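PDB 6FKK: MIP07328p, which probably acts as a chemorepellent axon guidance cue, a fly semaphorin whose extracellular region is thought to signal by binding semaphorin receptors on other cells. Local coordinates for residues Y163-A168 / V207-R212; S227-V232 / D307-A312; A253-S258 / D268-I273. All blocks are in the same frame, centred on the assembly; numbering follows the deposited sequence.

Contact 1. Residues Y163-A168 / V207-R212; sequences YSATVA and VLFFFR. With NAG (2-acetamido-2-deoxy-beta-D-glucopyranose), chain E.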
loop_
_atom_site.group_PDB
_atom_site.type_symbol
_atom_site.label_atom_id
_atom_site.label_comp_id
_atom_site.label_asym_id
_atom_site.label_seq_id
_atom_site.Cartn_x
_atom_site.Cartn_y
_atom_site.Cartn_z
ATOM N N TYR A 163 -7.078 10.380 -10.283
ATOM C CA TYR A 163 -7.861 9.146 -10.276
ATOM C C TYR A 163 -8.215 8.832 -8.827
ATOM O O TYR A 163 -7.392 8.303 -8.074
ATOM C CB TYR A 163 -7.089 8.008 -10.938
ATOM C CG TYR A 163 -6.958 8.169 -12.435
ATOM C CD1 TYR A 163 -6.023 9.038 -12.979
ATOM C CD2 TYR A 163 -7.777 7.461 -13.304
ATOM C CE1 TYR A 163 -5.904 9.198 -14.346
ATOM C CE2 TYR A 163 -7.664 7.612 -14.675
ATOM C CZ TYR A 163 -6.727 8.483 -15.189
ATOM O OH TYR A 163 -6.608 8.643 -16.549
ATOM N N SER A 164 -9.442 9.164 -8.438
ATOM C CA SER A 164 -9.877 9.064 -7.053
ATOM C C SER A 164 -10.774 7.849 -6.854
ATOM O O SER A 164 -11.568 7.495 -7.732
ATOM C CB SER A 164 -10.622 10.331 -6.629
ATOM O OG SER A 164 -11.032 10.256 -5.274
ATOM N N ALA A 165 -10.641 7.217 -5.689
ATOM C CA ALA A 165 -11.500 6.111 -5.275
ATOM C C ALA A 165 -11.991 6.411 -3.864
ATOM O O ALA A 165 -11.216 6.327 -2.909
ATOM C CB ALA A 165 -10.758 4.779 -5.317
ATOM N N THR A 166 -13.270 6.758 -3.728
ATOM C CA THR A 166 -13.797 7.177 -2.434
ATOM C C THR A 166 -15.316 7.009 -2.455
ATOM O O THR A 166 -15.841 6.166 -3.189
ATOM C CB THR A 166 -13.334 8.618 -2.133
ATOM O OG1 THR A 166 -13.961 9.093 -0.932
ATOM C CG2 THR A 166 -13.676 9.541 -3.288
ATOM N N VAL A 167 -16.010 7.791 -1.633
ATOM C CA VAL A 167 -17.465 7.848 -1.634
ATOM C C VAL A 167 -17.894 9.205 -2.167
ATOM O O VAL A 167 -17.213 10.219 -1.978
ATOM C CB VAL A 167 -18.056 7.609 -0.233
ATOM C CG1 VAL A 167 -18.029 6.139 0.105
ATOM C CG2 VAL A 167 -17.287 8.408 0.798
ATOM N N ALA A 168 -19.047 9.220 -2.836
ATOM C CA ALA A 168 -19.604 10.448 -3.381
ATOM C C ALA A 168 -20.671 11.069 -2.491
ATOM O O ALA A 168 -21.028 12.233 -2.704
ATOM C CB ALA A 168 -20.197 10.191 -4.774
ATOM N N VAL A 207 -4.196 2.584 -14.561
ATOM C CA VAL A 207 -4.194 2.956 -13.153
ATOM C C VAL A 207 -4.783 1.784 -12.386
ATOM O O VAL A 207 -5.933 1.395 -12.623
ATOM C CB VAL A 207 -4.984 4.246 -12.885
ATOM C CG1 VAL A 207 -4.997 4.550 -11.397
ATOM C CG2 VAL A 207 -4.375 5.406 -13.653
ATOM N N LEU A 208 -3.989 1.208 -11.490
ATOM C CA LEU A 208 -4.391 0.046 -10.714
ATOM C C LEU A 208 -4.883 0.486 -9.342
ATOM O O LEU A 208 -4.281 1.355 -8.707
ATOM C CB LEU A 208 -3.224 -0.932 -10.564
ATOM C CG LEU A 208 -2.529 -1.367 -11.857
ATOM C CD1 LEU A 208 -1.196 -2.026 -11.550
ATOM C CD2 LEU A 208 -3.414 -2.308 -12.655
ATOM N N PHE A 209 -5.983 -0.113 -8.893
ATOM C CA PHE A 209 -6.541 0.145 -7.574
ATOM C C PHE A 209 -6.578 -1.149 -6.776
ATOM O O PHE A 209 -6.903 -2.211 -7.316
ATOM C CB PHE A 209 -7.953 0.738 -7.668
ATOM C CG PHE A 209 -8.005 2.076 -8.345
ATOM C CD1 PHE A 209 -8.110 2.163 -9.723
ATOM C CD2 PHE A 209 -7.952 3.246 -7.604
ATOM C CE1 PHE A 209 -8.157 3.391 -10.352
ATOM C CE2 PHE A 209 -7.999 4.477 -8.227
ATOM C CZ PHE A 209 -8.101 4.550 -9.603
ATOM N N PHE A 210 -6.245 -1.058 -5.492
ATOM C CA PHE A 210 -6.236 -2.206 -4.596
ATOM C C PHE A 210 -7.202 -1.948 -3.450
ATOM O O PHE A 210 -7.149 -0.888 -2.817
ATOM C CB PHE A 210 -4.826 -2.478 -4.066
ATOM C CG PHE A 210 -3.840 -2.853 -5.137
ATOM C CD1 PHE A 210 -3.199 -1.876 -5.880
ATOM C CD2 PHE A 210 -3.563 -4.183 -5.406
ATOM C CE1 PHE A 210 -2.296 -2.218 -6.868
ATOM C CE2 PHE A 210 -2.660 -4.531 -6.393
ATOM C CZ PHE A 210 -2.025 -3.547 -7.125
ATOM N N PHE A 211 -8.080 -2.914 -3.187
ATOM C CA PHE A 211 -9.121 -2.737 -2.186
ATOM C C PHE A 211 -9.671 -4.100 -1.788
ATOM O O PHE A 211 -9.414 -5.114 -2.439
ATOM C CB PHE A 211 -10.246 -1.834 -2.705
ATOM C CG PHE A 211 -10.970 -2.390 -3.901
ATOM C CD1 PHE A 211 -10.484 -2.179 -5.181
ATOM C CD2 PHE A 211 -12.142 -3.114 -3.744
ATOM C CE1 PHE A 211 -11.148 -2.687 -6.283
ATOM C CE2 PHE A 211 -12.811 -3.624 -4.841
ATOM C CZ PHE A 211 -12.314 -3.410 -6.113
ATOM N N ARG A 212 -10.437 -4.102 -0.700
ATOM C CA ARG A 212 -11.190 -5.262 -0.255
ATOM C C ARG A 212 -12.674 -4.930 -0.310
ATOM O O ARG A 212 -13.074 -3.781 -0.099
ATOM C CB ARG A 212 -10.789 -5.681 1.164
ATOM C CG ARG A 212 -10.956 -4.588 2.204
ATOM C CD ARG A 212 -10.440 -5.033 3.565
ATOM N NE ARG A 212 -10.634 -4.008 4.588
ATOM C CZ ARG A 212 -9.753 -3.051 4.862
ATOM N NH1 ARG A 212 -8.612 -2.990 4.188
ATOM N NH2 ARG A 212 -10.009 -2.158 5.808
HETATM C C1 NAG E . -15.204 3.994 3.308
HETATM C C2 NAG E . -16.297 4.265 4.361
HETATM C C3 NAG E . -17.435 3.248 4.259
HETATM C C4 NAG E . -17.944 3.140 2.829
HETATM C C5 NAG E . -16.780 2.819 1.905
HETATM C C6 NAG E . -17.185 2.727 0.452
HETATM C C7 NAG E . -15.206 3.215 6.315
HETATM C C8 NAG E . -14.690 3.445 7.704
HETATM N N2 NAG E . -15.741 4.283 5.706
HETATM O O3 NAG E . -18.496 3.650 5.119
HETATM O O4 NAG E . -18.923 2.112 2.734
HETATM O O5 NAG E . -15.801 3.863 2.004
HETATM O O6 NAG E . -18.476 2.150 0.308
HETATM O O7 NAG E . -15.138 2.114 5.774
#

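Contact 2. Residues S227-V232 / D307-A312; sequences SRVARV and DDILAA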
loop_
_atom_site.group_PDB
_atom_site.type_symbol
_atom_site.label_atom_id
_atom_site.label_comp_id
_atom_site.label_asym_id
_atom_site.label_seq_id
_atom_site.Cartn_x
_atom_site.Cartn_y
_atom_site.Cartn_z
ATOM N N SER A 227 -10.082 -9.663 -1.502
ATOM C CA SER A 227 -9.177 -8.602 -1.913
ATOM C C SER A 227 -9.059 -8.590 -3.432
ATOM O O SER A 227 -8.937 -9.643 -4.064
ATOM C CB SER A 227 -7.799 -8.782 -1.277
ATOM O OG SER A 227 -7.894 -8.795 0.136
ATOM N N ARG A 228 -9.096 -7.393 -4.014
ATOM C CA ARG A 228 -9.149 -7.240 -5.460
ATOM C C ARG A 228 -8.086 -6.263 -5.938
ATOM O O ARG A 228 -7.656 -5.371 -5.201
ATOM C CB ARG A 228 -10.520 -6.729 -5.930
ATOM C CG ARG A 228 -11.722 -7.395 -5.286
ATOM C CD ARG A 228 -12.042 -8.736 -5.915
ATOM N NE ARG A 228 -13.436 -9.102 -5.685
ATOM C CZ ARG A 228 -13.970 -10.270 -6.024
ATOM N NH1 ARG A 228 -13.221 -11.195 -6.607
ATOM N NH2 ARG A 228 -15.249 -10.514 -5.777
ATOM N N VAL A 229 -7.671 -6.443 -7.188
ATOM C CA VAL A 229 -6.952 -5.424 -7.941
ATOM C C VAL A 229 -7.800 -5.073 -9.155
ATOM O O VAL A 229 -8.268 -5.965 -9.872
ATOM C CB VAL A 229 -5.539 -5.884 -8.353
ATOM C CG1 VAL A 229 -5.581 -7.209 -9.107
ATOM C CG2 VAL A 229 -4.855 -4.811 -9.187
ATOM N N ALA A 230 -8.030 -3.781 -9.360
ATOM C CA ALA A 230 -8.817 -3.298 -10.482
ATOM C C ALA A 230 -7.986 -2.317 -11.295
ATOM O O ALA A 230 -7.032 -1.718 -10.793
ATOM C CB ALA A 230 -10.117 -2.635 -10.010
ATOM N N ARG A 231 -8.350 -2.159 -12.567
ATOM C CA ARG A 231 -7.597 -1.293 -13.462
ATOM C C ARG A 231 -8.548 -0.530 -14.371
ATOM O O ARG A 231 -9.682 -0.949 -14.620
ATOM C CB ARG A 231 -6.584 -2.082 -14.305
ATOM C CG ARG A 231 -7.137 -2.662 -15.595
ATOM C CD ARG A 231 -6.047 -3.396 -16.355
ATOM N NE ARG A 231 -6.498 -3.860 -17.663
ATOM C CZ ARG A 231 -5.744 -4.566 -18.501
ATOM N NH1 ARG A 231 -4.504 -4.888 -18.161
ATOM N NH2 ARG A 231 -6.228 -4.950 -19.673
ATOM N N VAL A 232 -8.064 0.614 -14.855
ATOM C CA VAL A 232 -8.771 1.436 -15.828
ATOM C C VAL A 232 -7.756 1.960 -16.834
ATOM O O VAL A 232 -6.588 2.183 -16.505
ATOM C CB VAL A 232 -9.529 2.610 -15.166
ATOM C CG1 VAL A 232 -10.702 2.104 -14.346
ATOM C CG2 VAL A 232 -8.585 3.429 -14.300
ATOM N N ASP A 307 3.596 -8.057 -13.769
ATOM C CA ASP A 307 3.310 -8.749 -15.020
ATOM C C ASP A 307 2.252 -9.830 -14.832
ATOM O O ASP A 307 1.507 -10.134 -15.770
ATOM C CB ASP A 307 4.596 -9.346 -15.592
ATOM C CG ASP A 307 5.633 -8.286 -15.930
ATOM O OD1 ASP A 307 5.250 -7.226 -16.474
ATOM O OD2 ASP A 307 6.828 -8.510 -15.648
ATOM N N ASP A 308 2.168 -10.418 -13.635
ATOM C CA ASP A 308 1.109 -11.381 -13.351
ATOM C C ASP A 308 -0.229 -10.696 -13.105
ATOM O O ASP A 308 -1.278 -11.255 -13.446
ATOM C CB ASP A 308 1.481 -12.244 -12.144
ATOM C CG ASP A 308 2.536 -13.283 -12.471
ATOM O OD1 ASP A 308 2.655 -13.655 -13.657
ATOM O OD2 ASP A 308 3.241 -13.730 -11.539
ATOM N N ILE A 309 -0.214 -9.501 -12.514
ATOM C CA ILE A 309 -1.453 -8.754 -12.323
ATOM C C ILE A 309 -2.050 -8.375 -13.670
ATOM O O ILE A 309 -3.236 -8.605 -13.933
ATOM C CB ILE A 309 -1.204 -7.512 -11.451
ATOM C CG1 ILE A 309 -0.729 -7.930 -10.060
ATOM C CG2 ILE A 309 -2.462 -6.670 -11.362
ATOM C CD1 ILE A 309 -0.439 -6.767 -9.145
ATOM N N LEU A 310 -1.230 -7.798 -14.549
ATOM C CA LEU A 310 -1.722 -7.384 -15.858
ATOM C C LEU A 310 -2.118 -8.580 -16.714
ATOM O O LEU A 310 -2.957 -8.449 -17.613
ATOM C CB LEU A 310 -0.661 -6.543 -16.568
ATOM C CG LEU A 310 -0.280 -5.234 -15.874
ATOM C CD1 LEU A 310 0.858 -4.543 -16.604
ATOM C CD2 LEU A 310 -1.489 -4.322 -15.786
ATOM N N ALA A 311 -1.534 -9.750 -16.451
ATOM C CA ALA A 311 -1.853 -10.927 -17.249
ATOM C C ALA A 311 -3.220 -11.497 -16.897
ATOM O O ALA A 311 -3.860 -12.128 -17.744
ATOM C CB ALA A 311 -0.774 -11.997 -17.068
ATOM N N ALA A 312 -3.680 -11.288 -15.661
ATOM C CA ALA A 312 -4.978 -11.817 -15.254
ATOM C C ALA A 312 -6.108 -11.225 -16.081
ATOM O O ALA A 312 -7.131 -11.884 -16.300
ATOM C CB ALA A 312 -5.214 -11.551 -13.767
#

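Contact 3. Residues A253-S258 / D268-I273; sequences ARLNCS and DEIQAI. With NAG (2-acetamido-2-deoxy-beta-D-glucopyranose), chain B.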
loop_
_atom_site.group_PDB
_atom_site.type_symbol
_atom_site.label_atom_id
_atom_site.label_comp_id
_atom_site.label_asym_id
_atom_site.label_seq_id
_atom_site.Cartn_x
_atom_site.Cartn_y
_atom_site.Cartn_z
ATOM N N ALA A 253 -9.738 -8.265 -10.617
ATOM C CA ALA A 253 -9.391 -9.656 -10.378
ATOM C C ALA A 253 -9.104 -9.843 -8.899
ATOM O O ALA A 253 -8.694 -8.905 -8.208
ATOM C CB ALA A 253 -8.179 -10.088 -11.212
ATOM N N ARG A 254 -9.328 -11.059 -8.415
ATOM C CA ARG A 254 -9.067 -11.368 -7.018
ATOM C C ARG A 254 -7.575 -11.574 -6.793
ATOM O O ARG A 254 -6.871 -12.121 -7.646
ATOM C CB ARG A 254 -9.835 -12.618 -6.590
ATOM C CG ARG A 254 -9.633 -12.983 -5.129
ATOM C CD ARG A 254 -10.286 -14.305 -4.779
ATOM N NE ARG A 254 -10.075 -14.646 -3.375
ATOM C CZ ARG A 254 -10.482 -15.778 -2.811
ATOM N NH1 ARG A 254 -11.126 -16.685 -3.532
ATOM N NH2 ARG A 254 -10.245 -16.001 -1.525
ATOM N N LEU A 255 -7.093 -11.118 -5.641
ATOM C CA LEU A 255 -5.730 -11.393 -5.216
ATOM C C LEU A 255 -5.710 -12.654 -4.364
ATOM O O LEU A 255 -6.587 -12.860 -3.517
ATOM C CB LEU A 255 -5.159 -10.211 -4.435
ATOM C CG LEU A 255 -4.967 -8.917 -5.226
ATOM C CD1 LEU A 255 -4.485 -7.811 -4.306
ATOM C CD2 LEU A 255 -3.983 -9.133 -6.362
ATOM N N ASN A 256 -4.713 -13.503 -4.595
ATOM C CA ASN A 256 -4.613 -14.809 -3.949
ATOM C C ASN A 256 -3.390 -14.803 -3.038
ATOM O O ASN A 256 -2.266 -15.042 -3.491
ATOM C CB ASN A 256 -4.532 -15.921 -4.992
ATOM C CG ASN A 256 -4.581 -17.315 -4.384
ATOM O OD1 ASN A 256 -4.214 -17.524 -3.226
ATOM N ND2 ASN A 256 -5.036 -18.281 -5.172
ATOM N N CYS A 257 -3.616 -14.540 -1.757
ATOM C CA CYS A 257 -2.587 -14.631 -0.727
ATOM C C CYS A 257 -3.000 -15.756 0.214
ATOM O O CYS A 257 -3.804 -15.550 1.128
ATOM C CB CYS A 257 -2.424 -13.307 0.011
ATOM S SG CYS A 257 -1.079 -13.296 1.219
ATOM N N SER A 258 -2.457 -16.949 -0.018
ATOM C CA SER A 258 -2.879 -18.125 0.725
ATOM C C SER A 258 -1.709 -19.080 0.899
ATOM O O SER A 258 -0.759 -19.078 0.112
ATOM C CB SER A 258 -4.034 -18.849 0.023
ATOM O OG SER A 258 -3.614 -19.386 -1.220
ATOM N N ASP A 268 -7.683 -13.047 3.254
ATOM C CA ASP A 268 -8.558 -12.470 2.242
ATOM C C ASP A 268 -8.773 -10.968 2.377
ATOM O O ASP A 268 -9.414 -10.377 1.503
ATOM C CB ASP A 268 -9.922 -13.169 2.271
ATOM C CG ASP A 268 -9.900 -14.519 1.586
ATOM O OD1 ASP A 268 -9.169 -14.662 0.583
ATOM O OD2 ASP A 268 -10.617 -15.433 2.048
ATOM N N GLU A 269 -8.266 -10.334 3.431
ATOM C CA GLU A 269 -8.519 -8.915 3.679
ATOM C C GLU A 269 -7.204 -8.145 3.588
ATOM O O GLU A 269 -6.428 -8.108 4.549
ATOM C CB GLU A 269 -9.195 -8.712 5.032
ATOM C CG GLU A 269 -10.588 -9.316 5.113
ATOM C CD GLU A 269 -11.335 -8.908 6.366
ATOM O OE1 GLU A 269 -10.696 -8.363 7.291
ATOM O OE2 GLU A 269 -12.561 -9.130 6.425
ATOM N N ILE A 270 -6.964 -7.523 2.433
ATOM C CA ILE A 270 -5.764 -6.718 2.250
ATOM C C ILE A 270 -5.845 -5.476 3.129
ATOM O O ILE A 270 -6.930 -4.940 3.397
ATOM C CB ILE A 270 -5.587 -6.356 0.764
ATOM C CG1 ILE A 270 -4.192 -5.789 0.504
ATOM C CG2 ILE A 270 -6.655 -5.373 0.316
ATOM C CD1 ILE A 270 -3.862 -5.677 -0.967
ATOM N N GLN A 271 -4.686 -5.016 3.600
ATOM C CA GLN A 271 -4.650 -3.936 4.579
ATOM C C GLN A 271 -3.752 -2.793 4.127
ATOM O O GLN A 271 -4.004 -1.633 4.468
ATOM C CB GLN A 271 -4.181 -4.464 5.937
ATOM C CG GLN A 271 -5.116 -5.481 6.573
ATOM C CD GLN A 271 -6.435 -4.871 7.001
ATOM O OE1 GLN A 271 -6.492 -3.707 7.398
ATOM N NE2 GLN A 271 -7.505 -5.653 6.916
ATOM N N ALA A 272 -2.706 -3.107 3.366
ATOM C CA ALA A 272 -1.760 -2.098 2.910
ATOM C C ALA A 272 -0.956 -2.650 1.743
ATOM O O ALA A 272 -0.789 -3.864 1.606
ATOM C CB ALA A 272 -0.815 -1.661 4.034
ATOM N N ILE A 273 -0.458 -1.738 0.906
ATOM C CA ILE A 273 0.439 -2.084 -0.187
ATOM C C ILE A 273 1.609 -1.110 -0.187
ATOM O O ILE A 273 1.549 -0.021 0.387
ATOM C CB ILE A 273 -0.257 -2.070 -1.565
ATOM C CG1 ILE A 273 -0.693 -0.648 -1.930
ATOM C CG2 ILE A 273 -1.439 -3.027 -1.584
ATOM C CD1 ILE A 273 -1.153 -0.503 -3.365
HETATM C C1 NAG B . -5.111 -19.633 -4.685
HETATM C C2 NAG B . -6.137 -20.459 -5.448
HETATM C C3 NAG B . -6.189 -21.887 -4.900
HETATM C C4 NAG B . -4.792 -22.494 -4.782
HETATM C C5 NAG B . -3.834 -21.526 -4.093
HETATM C C6 NAG B . -2.402 -22.006 -4.091
HETATM C C7 NAG B . -8.031 -19.226 -6.414
HETATM C C8 NAG B . -9.391 -18.649 -6.157
HETATM N N2 NAG B . -7.452 -19.841 -5.379
HETATM O O3 NAG B . -7.003 -22.655 -5.780
HETATM O O4 NAG B . -4.819 -23.664 -3.968
HETATM O O5 NAG B . -3.850 -20.259 -4.757
HETATM O O6 NAG B . -1.906 -22.175 -5.411
HETATM O O7 NAG B . -7.485 -19.138 -7.509
#

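Contact 1. Residues Y163-A168 / V207-R212
The backbone O of Tyr163 lies in the plane of the Phe209 ring, just beyond its edge, with CE2 of Phe209 3.9 Å from the oxygen. This is a loose polar approach to aromatic C-H groups rather than a hydrogen bond, and no hydrogen bond joins 163-168 to 207-212. CZ on the same ring edge meets CB of Tyr163 at 3.8 Å, near the ring plane; CB of Ala165 comes to CD2 of Phe209 obliquely, at 3.9 Å. Phe209 holds CG beside its backbone N and anti to its carbonyl carbon (chi1 -63°), which carries the ring up to the backbone of 163-165.

Both strands belong to the Sema beta-propeller. Strand 161-165 is the middle one of three in its sheet and strand 206-214 lies in the next sheet along the chain, so the pair is consistent with the faces of adjacent blades packing together. Their axes run nearly parallel, 15° apart, with 9.4 Å between them at closest approach, a spacing bridged by side chains, with no backbone pairing between the two strands.

At the start of both segments, Val207 sets CG2 squarely over one face of the Tyr163 ring. The methyl stands 3.8 Å from the ring centroid and only 5° off the normal, a well-centred CH-pi contact. Its sister branch, CG1 of Val207, turns instead toward CB of Tyr163. Phe197 and Ile177 also pack against Ala165, and Ile177 reaches Phe209 as well. Beyond the corner at Thr166 the chain leaves strand 207-212, and CG1 of Val167 rests 3.5 Å from C6 of an N-acetylglucosamine, the sugar of a glycan probably carried by Asn152.

Contact 2. Residues S227-V232 / D307-A312
Val229 and Ile309 meet through their branched carbons, the two side chains crossing at a slant. CG2 of Ile309 is inserted against the fork of the valine, 3.7 Å from CG2 of Val229 and 3.9 Å from CG1 of Val229, so one methyl touches both branches. It is the short branch of the isoleucine that does this: CG2 stands anti to the backbone N of Ile309, whereas CG1, with chi1 at -63°, takes the position beside that nitrogen. Val368 packs on both residues and completes a small aliphatic cluster.

Strand 225-233 is an inner strand of its sheet, and helix 306-312 follows directly on strand 298-305. The helix thus opens the long excursion between strands 298-305 and 377-380, which probably corresponds to the insertion known in semaphorins as the extrusion of the propeller; here it folds back against strand 225-233, probably of the preceding blade.

Further along the strand, Arg231 and Leu310 are set nearly perpendicular to one another. The arginine is extended from CG to NE, which brings its tip alongside Leu310, the edge of the guanidinium turned to the leucine: CD2 of Leu310 lies in the guanidinium plane, 3.9 Å from NH1 of Arg231. No hydrogen bond crosses between the two segments. NH2 of Arg231 instead has a weak hydrogen bond to the carbonyl of Gly341, while Phe313, Tyr206 and Leu208 pack on other parts of this buried side chain.

Contact 3. Residues A253-S258 / D268-I273
Arg254 reaches Asp268 only at the far end of a fully extended side chain. From CB, which does not itself point at 268-273, the chain sets off with CG anti to the backbone N (chi1 -179°), and CG packs against the backbone O of Ser227. CD and NE continue straight, leaving NE 4.1 Å from OD1 of Asp268, too far for a bond. At the guanidinium the two terminal nitrogens part company. NH2 donates to OD1 of Asp268 at 2.7 Å with an angle of 152° at the hydrogen, forming a salt bridge. The carboxylate oxygen lies almost exactly in the guanidinium plane, but NH2 comes to it from above the carboxylate plane, the two flat groups being turned 50° against each other. NH1 approaches the glycan, 3.7 Å from the acetyl methyl C8 of the N-acetylglucosamine bonded to ND2 of Asn256. Tyr226 adds a cation-pi contact.

Deeper in, CD1 of Leu255 meets CD1 of Ile270 at 4.0 Å, an apolar pair that packs on the buried side of strand 253-256. At the sugar, OG of Ser258 donates to OD1 of Asn256 over 2.8 Å, in the carbonyl plane, which helps fix the rotation of the glycosylated amide. The neighbouring Cys257 is tied by a disulfide to Cys302.

Strands 251-259 and 265-279 pair as a hairpin near their turn, Cys257 with Phe267, and are held further on by side chains; this is consistent with the passage from the outer strand of one propeller blade to the inner strand of the next.

All three contacts lie in the Sema domain and reach one large mixed sheet, which contains strands 206-214, 225-233, 251-259 and 265-279. Their centres are close: about 13 Å separates contacts 1 and 2, 15 Å contacts 1 and 3, and 11 Å contacts 2 and 3. Contact 1 closes before either of the others opens, whereas contact 3 is nested inside the chain loop closed by contact 2. Strand 225-233, which carries contact 2, connects them: it pairs with strands 206-214 and 251-259. Through them the preceding three-stranded sheet and helix 306-312 pack on this sheet, and glycosylated strand 251-259 is tied to strand 265-279, probably where two propeller blades meet.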